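Local coordinates for protein putative TetR-family transcriptional regulator (Streptomyces coelicolor, PDB 2HXO) that probably binds promoter DNA as a dimeric transcriptional regulator of the TetR family, through a predicted helix-turn-helix motif near its N terminus, at residues L28-G33 and E103-L108; M139-A144 and T230-P235; H155-A160 and E216-G221; D185-A190 and D207-H212. All coordinates share one frame; numbering follows the deposited sequence.

Contact 1 (L28-G33 and E103-L108)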
# COMPACT_ATOMS: atom_id res chain seq x y z
N LEU A 28 -22.27 -7.10 -7.46
CA LEU A 28 -22.71 -5.81 -6.95
C LEU A 28 -21.51 -4.94 -6.60
O LEU A 28 -21.49 -3.76 -6.92
CB LEU A 28 -23.59 -6.01 -5.71
CG LEU A 28 -24.96 -6.68 -5.95
CD1 LEU A 28 -25.66 -6.92 -4.61
CD2 LEU A 28 -25.81 -5.78 -6.85
N LEU A 29 -20.52 -5.53 -5.94
CA LEU A 29 -19.33 -4.78 -5.57
C LEU A 29 -18.63 -4.22 -6.81
O LEU A 29 -18.07 -3.12 -6.77
CB LEU A 29 -18.36 -5.67 -4.77
CG LEU A 29 -18.73 -5.90 -3.29
CD1 LEU A 29 -17.79 -6.91 -2.68
CD2 LEU A 29 -18.66 -4.59 -2.53
N ASP A 30 -18.68 -4.98 -7.90
CA ASP A 30 -18.05 -4.57 -9.15
C ASP A 30 -18.79 -3.42 -9.82
O ASP A 30 -18.17 -2.53 -10.42
CB ASP A 30 -17.99 -5.76 -10.11
CG ASP A 30 -16.98 -6.81 -9.67
OD1 ASP A 30 -16.99 -7.92 -10.25
OD2 ASP A 30 -16.18 -6.53 -8.76
N THR A 31 -20.12 -3.43 -9.72
CA THR A 31 -20.96 -2.41 -10.35
C THR A 31 -21.32 -1.21 -9.47
O THR A 31 -21.07 -0.07 -9.84
CB THR A 31 -22.27 -3.04 -10.86
OG1 THR A 31 -22.97 -3.63 -9.76
CG2 THR A 31 -21.97 -4.13 -11.89
N VAL A 32 -21.91 -1.47 -8.30
CA VAL A 32 -22.31 -0.39 -7.40
C VAL A 32 -21.36 -0.12 -6.24
O VAL A 32 -21.53 0.87 -5.51
CB VAL A 32 -23.74 -0.62 -6.84
CG1 VAL A 32 -24.77 -0.45 -7.96
CG2 VAL A 32 -23.85 -2.00 -6.23
N GLY A 33 -20.36 -0.98 -6.06
CA GLY A 33 -19.40 -0.79 -4.98
C GLY A 33 -19.85 -1.25 -3.61
O GLY A 33 -20.89 -1.91 -3.46
N GLU A 103 -7.15 -5.53 -9.90
CA GLU A 103 -7.29 -4.79 -11.14
C GLU A 103 -8.67 -5.07 -11.73
O GLU A 103 -9.32 -4.17 -12.29
CB GLU A 103 -6.18 -5.22 -12.11
CG GLU A 103 -6.26 -4.64 -13.50
CD GLU A 103 -4.88 -4.53 -14.14
OE1 GLU A 103 -4.16 -3.55 -13.82
OE2 GLU A 103 -4.51 -5.42 -14.94
N ALA A 104 -9.12 -6.31 -11.58
CA ALA A 104 -10.43 -6.70 -12.08
C ALA A 104 -11.53 -6.27 -11.10
O ALA A 104 -12.68 -6.06 -11.49
CB ALA A 104 -10.48 -8.21 -12.28
N HIS A 105 -11.16 -6.14 -9.83
CA HIS A 105 -12.10 -5.74 -8.78
C HIS A 105 -11.50 -4.61 -7.94
O HIS A 105 -10.84 -4.86 -6.94
CB HIS A 105 -12.42 -6.94 -7.88
CG HIS A 105 -12.98 -8.13 -8.60
ND1 HIS A 105 -14.24 -8.62 -8.66
CD2 HIS A 105 -12.20 -9.00 -9.32
CE1 HIS A 105 -14.20 -9.77 -9.42
NE2 HIS A 105 -12.95 -9.98 -9.80
N PRO A 106 -11.74 -3.36 -8.34
CA PRO A 106 -11.24 -2.16 -7.66
C PRO A 106 -11.47 -2.13 -6.16
O PRO A 106 -10.61 -1.70 -5.39
CB PRO A 106 -11.97 -1.03 -8.38
CG PRO A 106 -12.11 -1.57 -9.77
CD PRO A 106 -12.54 -2.99 -9.52
N TRP A 107 -12.65 -2.58 -5.74
CA TRP A 107 -13.00 -2.61 -4.32
C TRP A 107 -12.08 -3.54 -3.50
O TRP A 107 -11.93 -3.36 -2.29
CB TRP A 107 -14.45 -3.05 -4.16
CG TRP A 107 -14.75 -4.37 -4.85
CD1 TRP A 107 -15.20 -4.54 -6.13
CD2 TRP A 107 -14.60 -5.68 -4.29
NE1 TRP A 107 -15.34 -5.89 -6.40
CE2 TRP A 107 -14.98 -6.61 -5.29
CE3 TRP A 107 -14.19 -6.17 -3.04
CZ2 TRP A 107 -14.95 -7.99 -5.09
CZ3 TRP A 107 -14.16 -7.55 -2.84
CH2 TRP A 107 -14.54 -8.45 -3.85
N LEU A 108 -11.47 -4.52 -4.16
CA LEU A 108 -10.61 -5.49 -3.48
C LEU A 108 -9.49 -4.90 -2.63
O LEU A 108 -9.26 -5.35 -1.51
CB LEU A 108 -10.01 -6.48 -4.48
CG LEU A 108 -9.37 -7.72 -3.85
CD1 LEU A 108 -10.45 -8.54 -3.13
CD2 LEU A 108 -8.71 -8.58 -4.91

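Contact 2 (M139-A144 and T230-P235)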
# COMPACT_ATOMS: atom_id res chain seq x y z
N MSE A 139 12.99 -21.41 0.38
CA MSE A 139 14.15 -20.60 0.02
C MSE A 139 15.28 -20.71 1.05
O MSE A 139 16.33 -20.08 0.90
CB MSE A 139 13.73 -19.15 -0.15
CG MSE A 139 13.02 -18.88 -1.45
SE MSE A 139 12.15 -17.17 -1.57
CE MSE A 139 13.69 -16.05 -1.67
N GLY A 140 15.08 -21.51 2.09
CA GLY A 140 16.12 -21.67 3.09
C GLY A 140 16.25 -20.51 4.08
O GLY A 140 17.31 -20.29 4.65
N VAL A 141 15.18 -19.75 4.26
CA VAL A 141 15.20 -18.64 5.19
C VAL A 141 15.13 -19.15 6.64
O VAL A 141 14.25 -19.92 6.99
CB VAL A 141 13.99 -17.69 4.95
CG1 VAL A 141 13.93 -16.64 6.07
CG2 VAL A 141 14.09 -17.04 3.57
N PRO A 142 16.08 -18.73 7.49
CA PRO A 142 16.06 -19.18 8.89
C PRO A 142 14.68 -18.92 9.48
O PRO A 142 14.02 -17.94 9.14
CB PRO A 142 17.15 -18.34 9.55
CG PRO A 142 18.14 -18.17 8.44
CD PRO A 142 17.25 -17.87 7.23
N GLU A 143 14.23 -19.82 10.35
CA GLU A 143 12.93 -19.70 10.98
C GLU A 143 12.69 -18.35 11.67
O GLU A 143 11.55 -17.87 11.71
CB GLU A 143 12.72 -20.84 11.98
CG GLU A 143 11.57 -20.65 12.97
CD GLU A 143 11.10 -21.96 13.61
OE1 GLU A 143 11.95 -22.84 13.89
OE2 GLU A 143 9.87 -22.10 13.83
N ALA A 144 13.74 -17.73 12.19
CA ALA A 144 13.60 -16.44 12.87
C ALA A 144 13.15 -15.33 11.93
O ALA A 144 12.68 -14.28 12.37
CB ALA A 144 14.91 -16.05 13.56
N THR A 230 16.37 -13.92 -0.36
CA THR A 230 17.27 -15.04 -0.62
C THR A 230 18.61 -14.89 0.09
O THR A 230 19.25 -15.89 0.38
CB THR A 230 17.53 -15.28 -2.17
OG1 THR A 230 18.47 -14.32 -2.68
CG2 THR A 230 16.26 -15.17 -2.95
N ALA A 231 19.03 -13.65 0.39
CA ALA A 231 20.29 -13.43 1.10
C ALA A 231 20.18 -13.75 2.60
O ALA A 231 21.16 -13.70 3.33
CB ALA A 231 20.76 -11.99 0.89
N LEU A 232 18.97 -14.09 3.06
CA LEU A 232 18.76 -14.46 4.47
C LEU A 232 19.24 -15.89 4.72
O LEU A 232 19.44 -16.30 5.86
CB LEU A 232 17.28 -14.37 4.84
CG LEU A 232 16.66 -12.98 4.98
CD1 LEU A 232 15.15 -13.14 5.15
CD2 LEU A 232 17.29 -12.25 6.21
N HIS A 233 19.41 -16.66 3.65
CA HIS A 233 19.89 -18.02 3.81
C HIS A 233 21.41 -17.99 3.95
O HIS A 233 22.10 -17.34 3.17
CB HIS A 233 19.53 -18.89 2.61
CG HIS A 233 20.12 -20.25 2.69
ND1 HIS A 233 19.67 -21.20 3.58
CD2 HIS A 233 21.20 -20.79 2.08
CE1 HIS A 233 20.45 -22.26 3.52
NE2 HIS A 233 21.39 -22.03 2.62
N ARG A 234 21.92 -18.70 4.94
CA ARG A 234 23.35 -18.77 5.17
C ARG A 234 23.87 -20.20 5.00
O ARG A 234 23.26 -21.16 5.49
CB ARG A 234 23.69 -18.26 6.58
CG ARG A 234 23.35 -16.80 6.82
CD ARG A 234 23.73 -15.96 5.61
NE ARG A 234 23.72 -14.54 5.91
CZ ARG A 234 24.69 -13.91 6.57
NH1 ARG A 234 25.74 -14.60 7.00
NH2 ARG A 234 24.60 -12.60 6.81
N PRO A 235 25.00 -20.36 4.30
CA PRO A 235 25.59 -21.69 4.08
C PRO A 235 25.97 -22.40 5.38
O PRO A 235 26.07 -21.71 6.42
CB PRO A 235 26.81 -21.38 3.21
CG PRO A 235 27.21 -19.99 3.67
CD PRO A 235 25.86 -19.30 3.74
O HOH W 1 17.68 -18.79 -0.70

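Contact 3 (H155-A160 and E216-G221)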
# COMPACT_ATOMS: atom_id res chain seq x y z
N HIS A 155 3.41 -6.63 2.42
CA HIS A 155 3.34 -5.17 2.43
C HIS A 155 3.72 -4.61 1.07
O HIS A 155 3.16 -3.61 0.62
CB HIS A 155 4.28 -4.57 3.49
CG HIS A 155 3.78 -4.68 4.90
ND1 HIS A 155 4.44 -4.82 6.07
CD2 HIS A 155 2.44 -4.58 5.22
CE1 HIS A 155 3.50 -4.80 7.07
NE2 HIS A 155 2.31 -4.66 6.54
N TYR A 156 4.70 -5.22 0.43
CA TYR A 156 5.10 -4.74 -0.89
C TYR A 156 3.93 -4.92 -1.86
O TYR A 156 3.58 -4.01 -2.61
CB TYR A 156 6.31 -5.49 -1.43
CG TYR A 156 6.54 -5.11 -2.86
CD1 TYR A 156 7.18 -3.91 -3.19
CD2 TYR A 156 5.99 -5.87 -3.90
CE1 TYR A 156 7.27 -3.48 -4.51
CE2 TYR A 156 6.07 -5.45 -5.23
CZ TYR A 156 6.71 -4.26 -5.53
OH TYR A 156 6.82 -3.88 -6.84
N ILE A 157 3.33 -6.11 -1.85
CA ILE A 157 2.22 -6.38 -2.74
C ILE A 157 1.06 -5.40 -2.56
O ILE A 157 0.53 -4.85 -3.54
CB ILE A 157 1.74 -7.83 -2.57
CG1 ILE A 157 2.84 -8.77 -3.08
CG2 ILE A 157 0.44 -8.05 -3.33
CD1 ILE A 157 2.68 -10.22 -2.69
N LEU A 158 0.66 -5.17 -1.31
CA LEU A 158 -0.43 -4.24 -0.99
C LEU A 158 -0.13 -2.82 -1.45
O LEU A 158 -1.02 -2.09 -1.89
CB LEU A 158 -0.69 -4.22 0.51
CG LEU A 158 -1.67 -5.21 1.12
CD1 LEU A 158 -1.46 -6.63 0.58
CD2 LEU A 158 -1.48 -5.18 2.62
N GLY A 159 1.13 -2.43 -1.34
CA GLY A 159 1.52 -1.09 -1.73
C GLY A 159 1.53 -0.85 -3.23
O GLY A 159 1.07 0.19 -3.70
N ALA A 160 2.08 -1.79 -4.00
CA ALA A 160 2.11 -1.62 -5.44
C ALA A 160 0.71 -1.89 -6.01
O ALA A 160 0.19 -1.09 -6.79
CB ALA A 160 3.13 -2.57 -6.06
N GLU A 216 5.02 -4.74 -15.08
CA GLU A 216 6.42 -5.14 -15.07
C GLU A 216 7.13 -4.53 -13.88
O GLU A 216 8.02 -5.14 -13.28
CB GLU A 216 7.10 -4.71 -16.37
CG GLU A 216 6.65 -5.54 -17.58
CD GLU A 216 6.71 -7.04 -17.30
OE1 GLU A 216 7.83 -7.59 -17.15
OE2 GLU A 216 5.62 -7.68 -17.23
N GLN A 217 6.76 -3.30 -13.53
CA GLN A 217 7.35 -2.64 -12.39
C GLN A 217 7.05 -3.52 -11.17
O GLN A 217 7.94 -3.84 -10.38
CB GLN A 217 6.72 -1.26 -12.19
CG GLN A 217 7.19 -0.55 -10.93
CD GLN A 217 8.69 -0.37 -10.92
OE1 GLN A 217 9.24 0.20 -11.85
NE2 GLN A 217 9.35 -0.87 -9.86
N PHE A 218 5.79 -3.89 -11.04
CA PHE A 218 5.31 -4.73 -9.96
C PHE A 218 6.17 -5.98 -9.79
O PHE A 218 6.68 -6.24 -8.70
CB PHE A 218 3.86 -5.14 -10.23
CG PHE A 218 3.24 -5.95 -9.13
CD1 PHE A 218 3.10 -5.41 -7.85
CD2 PHE A 218 2.82 -7.26 -9.35
CE1 PHE A 218 2.55 -6.15 -6.81
CE2 PHE A 218 2.26 -8.01 -8.32
CZ PHE A 218 2.13 -7.45 -7.04
N LEU A 219 6.35 -6.73 -10.88
CA LEU A 219 7.16 -7.95 -10.86
C LEU A 219 8.63 -7.71 -10.56
O LEU A 219 9.28 -8.56 -9.95
CB LEU A 219 7.04 -8.70 -12.18
CG LEU A 219 5.71 -9.41 -12.46
CD1 LEU A 219 5.79 -10.13 -13.80
CD2 LEU A 219 5.42 -10.40 -11.33
N ALA A 220 9.16 -6.57 -11.00
CA ALA A 220 10.56 -6.24 -10.75
C ALA A 220 10.74 -5.93 -9.27
O ALA A 220 11.72 -6.35 -8.65
CB ALA A 220 10.97 -5.03 -11.59
N GLY A 221 9.79 -5.20 -8.69
CA GLY A 221 9.86 -4.87 -7.27
C GLY A 221 9.80 -6.11 -6.39
O GLY A 221 10.57 -6.24 -5.44
O HOH W 2 7.57 -1.48 -7.92

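Contact 4 (D185-A190 and D207-H212)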
# COMPACT_ATOMS: atom_id res chain seq x y z
N ASP A 185 2.11 9.95 -19.41
CA ASP A 185 2.67 10.94 -20.32
C ASP A 185 2.66 12.33 -19.71
O ASP A 185 3.64 13.07 -19.80
CB ASP A 185 1.90 10.94 -21.65
CG ASP A 185 2.31 12.09 -22.57
OD1 ASP A 185 1.65 13.15 -22.52
OD2 ASP A 185 3.30 11.93 -23.32
N THR A 186 1.54 12.68 -19.07
CA THR A 186 1.40 13.98 -18.42
C THR A 186 2.47 14.16 -17.35
O THR A 186 3.05 15.24 -17.21
CB THR A 186 0.02 14.12 -17.76
OG1 THR A 186 -1.00 13.74 -18.69
CG2 THR A 186 -0.22 15.56 -17.33
N VAL A 187 2.70 13.10 -16.58
CA VAL A 187 3.70 13.10 -15.52
C VAL A 187 5.09 13.29 -16.12
O VAL A 187 5.87 14.13 -15.66
CB VAL A 187 3.70 11.76 -14.74
CG1 VAL A 187 4.86 11.74 -13.75
CG2 VAL A 187 2.38 11.58 -14.01
N SER A 188 5.39 12.51 -17.15
CA SER A 188 6.68 12.57 -17.81
C SER A 188 7.05 13.98 -18.25
O SER A 188 8.14 14.46 -17.95
CB SER A 188 6.69 11.63 -19.02
OG SER A 188 7.96 11.61 -19.64
N THR A 189 6.14 14.66 -18.95
CA THR A 189 6.44 16.01 -19.40
C THR A 189 6.47 16.98 -18.22
O THR A 189 7.37 17.82 -18.14
CB THR A 189 5.43 16.50 -20.47
OG1 THR A 189 4.10 16.12 -20.10
CG2 THR A 189 5.76 15.88 -21.82
N ALA A 190 5.51 16.85 -17.31
CA ALA A 190 5.47 17.72 -16.14
C ALA A 190 6.80 17.68 -15.38
O ALA A 190 7.32 18.71 -14.96
CB ALA A 190 4.34 17.32 -15.21
N ASP A 207 11.92 10.99 -18.68
CA ASP A 207 11.37 10.36 -19.88
C ASP A 207 10.92 8.92 -19.68
O ASP A 207 9.95 8.47 -20.30
CB ASP A 207 12.40 10.44 -21.01
CG ASP A 207 13.78 9.98 -20.58
OD1 ASP A 207 14.74 10.16 -21.35
OD2 ASP A 207 13.91 9.44 -19.46
N GLN A 208 11.63 8.19 -18.82
CA GLN A 208 11.29 6.79 -18.56
C GLN A 208 9.90 6.62 -17.96
O GLN A 208 9.38 5.51 -17.93
CB GLN A 208 12.33 6.17 -17.62
CG GLN A 208 13.70 6.00 -18.25
CD GLN A 208 14.74 5.51 -17.27
OE1 GLN A 208 14.59 4.46 -16.65
NE2 GLN A 208 15.82 6.28 -17.13
N VAL A 209 9.30 7.71 -17.50
CA VAL A 209 7.96 7.64 -16.93
C VAL A 209 6.97 7.22 -18.01
O VAL A 209 6.10 6.38 -17.79
CB VAL A 209 7.49 9.00 -16.36
CG1 VAL A 209 6.07 8.87 -15.84
CG2 VAL A 209 8.42 9.47 -15.25
N ARG A 210 7.13 7.82 -19.19
CA ARG A 210 6.28 7.56 -20.35
C ARG A 210 6.52 6.15 -20.86
O ARG A 210 7.65 5.78 -21.16
CB ARG A 210 6.60 8.58 -21.45
CG ARG A 210 5.51 8.76 -22.51
CD ARG A 210 5.83 9.98 -23.38
NE ARG A 210 6.19 11.14 -22.57
CZ ARG A 210 6.70 12.27 -23.04
NH1 ARG A 210 6.92 12.41 -24.35
NH2 ARG A 210 7.00 13.26 -22.22
N GLY A 211 5.45 5.37 -20.97
CA GLY A 211 5.59 4.01 -21.45
C GLY A 211 6.04 3.04 -20.37
O GLY A 211 6.38 1.89 -20.63
N HIS A 212 6.06 3.53 -19.13
CA HIS A 212 6.45 2.72 -18.00
C HIS A 212 5.31 1.76 -17.71
O HIS A 212 4.19 2.19 -17.42
CB HIS A 212 6.71 3.62 -16.78
CG HIS A 212 6.64 2.91 -15.47
ND1 HIS A 212 5.58 3.05 -14.60
CD2 HIS A 212 7.49 2.02 -14.89
CE1 HIS A 212 5.78 2.29 -13.54
NE2 HIS A 212 6.93 1.65 -13.69

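Contact 1 (L28-G33 and E103-L108)
Asp30, near the C-terminal end of helix 18-31, turns one carboxylate oxygen to two ring nitrogens of the bend between helices 87-104 and 107-118. Trp107 NE1 donates to Asp30 OD2 at 2.6 Å; the bond is nearly straight, 167° at the hydrogen, and the oxygen lies in the indole plane, met almost end-on along its C-O bond. Trp107 CG lies between its backbone N and carbonyl carbon (chi1 54°), which carries the indole to Leu29 and Asp30. His105 ND1 donates to the same OD2 at 2.9 Å, meeting its syn lone pair. This second bond is more bent, 131°, since the carboxylate oxygen stands well out of the imidazole plane. Both ring N-H groups thus find their acceptor in a single oxygen. Beside this polar edge, Leu29 covers one face of the indole: its CB sits 3.5 Å from the centroid of the Trp107 five-membered ring, a CH-pi contact, while CD1 lies over the six-membered ring. His105 CB rests against the opposite face, and Thr68 of helix 60-76 also touches Trp107. A phenylalanine in place of Trp107 would probably deprive Asp30 OD2 of its straighter bond, leaving the carboxylate held across this contact by His105 alone. The carboxylate therefore joins the TetR-type N-terminal domain to the C-terminal domain, and its negative charge would be expected to favour a protonated His105.

Contact 2 (M139-A144 and T230-P235)
His233 carries its CG anti to the backbone N (chi1 175°), which sets the imidazole beside the turn at Gly140, and chi2 of 72° turns the ring so that ND1 faces the carbonyl. ND1 donates to Gly140 O at 2.7 Å; the oxygen lies close to the ring plane, at its edge, and the angle at the hydrogen is 152°. The same oxygen also receives a CA-H...O contact from His233 CA at 3.5 Å. Gly140, with positive phi, has no side chain to obstruct this approach: a CB would clash with His233 ND1. A water takes up the preceding carbonyl, donating to Met139 O at 2.5 Å, and reaches Thr230 O only weakly. Farther along, Val141 CG1 meets Leu232 CD1 at 3.8 Å, the branched ends crossing obliquely, and Pro142 lays CD against Leu232 O at 3.0 Å. Val141 and the selenomethionine Met139 also pack on Ile229 of helix 214-230, while Leu232 touches Leu224 of the second subunit. Gly140 closes helix 124-138 in a Schellman motif, and residues 230-233 form a type I beta turn after helix 214-230. Two helix ends thus meet at the surface: a glycine-terminated one leading toward helix 146-166, and one that passes into the tail of the TetR-like C-terminal domain, beside the second subunit.

Contact 3 (H155-A160 and E216-G221)
Helices 146-166 and 214-230 run nearly antiparallel here, their short segments inclined at 164° with axes 10.6 Å apart, and Ala160 and Phe218 bring the backbones closest. Tyr156 reaches across from the first helix, its CG anti to the backbone N (chi1 171°), and lays one ring face over Gly221. A CB on that glycine would collide with the phenol oxygen, so the bare backbone lets Tyr156 OH come within 3.2 Å of Gly221 CA. Tyr156 OH lies 3.0 Å from Phe218 O, which sits at the edge of the tyrosine ring near its plane, and 2.7 Å from a water that accepts from Gln217 NE2. Phe218 answers from the opposite helix. Its ring and that of Tyr156 are within 22° of parallel but slid apart, barely overlapping. Ala160 CB abuts the Phe218 ring edge at CD1, 3.4 Å away, and Ile157 CG2 touches CZ. Trp99 of helix 87-104 stacks on Phe218, and Gln217 NE2 also donates to Thr148 O of the second subunit. The interface is therefore largely aromatic and apolar, with one buried phenol oxygen placed between a helix carbonyl and a water that leads toward the dimer partner.

Contact 4 (D185-A190 and D207-H212)
Ser188 OG lies between two parts of the chain: it is hydrogen-bonded to Ala206 O, just ahead of 207-212, and accepts a weak bond from Arg210 NH2 at 3.2 Å, with 129° at the hydrogen. The arginine runs alongside Asp185, its CG anti to the backbone N (chi1 -160°) and the chain bent at chi3. Asp185 OD2 stands over one face of the guanidinium, 3.1 Å from Arg210 NE. This salt bridge rests on charge alone, for OD2 lies well out of the guanidinium plane and no N-H points at it; the carboxylate and guanidinium planes are 59° apart. Arg210 NH2 also makes a long, weak ion pair with Glu192 OE2. Replacing Asp185 by an alanine would probably leave the Arg210 charge without its closer carboxylate and the guanidinium less tied to the helix. Beside these polar groups, Val209 turns its side chain to the helix: its CG1 meets Val187 CG1 at 3.8 Å, the two crossing at about a right angle, and its CB rests on Ser188 CB. Val209 and Arg210, at the start of the turn 209-212, thus pack on helix 182-191 between helices 200-205 and 214-230, while Pro120 of the second subunit packs on Val187 and Phe147 of that subunit meets His212 edge-to-face.

Overall arrangement
From the N terminus, contact 1 closes first, joining the end of helix 18-31 to the bend at 103-108 and so the N-terminal TetR-type domain, which carries the predicted helix-turn-helix, to the C-terminal domain. The chain then enters a larger loop, opened at 139-144 and shut only by the tail at 230-235 in contact 2. Contact 3 nests inside it, pairing helix 146-166 with helix 214-230, and contact 4 nests in turn inside contact 3, closing the short excursion from helix 182-191. Contacts 1 and 2 lie on opposite sides of the chain's centre, about 38 Å between centres. Contacts 3 and 4 touch through Gln217 and His212, and contacts 2, 3 and 4 all border the second subunit.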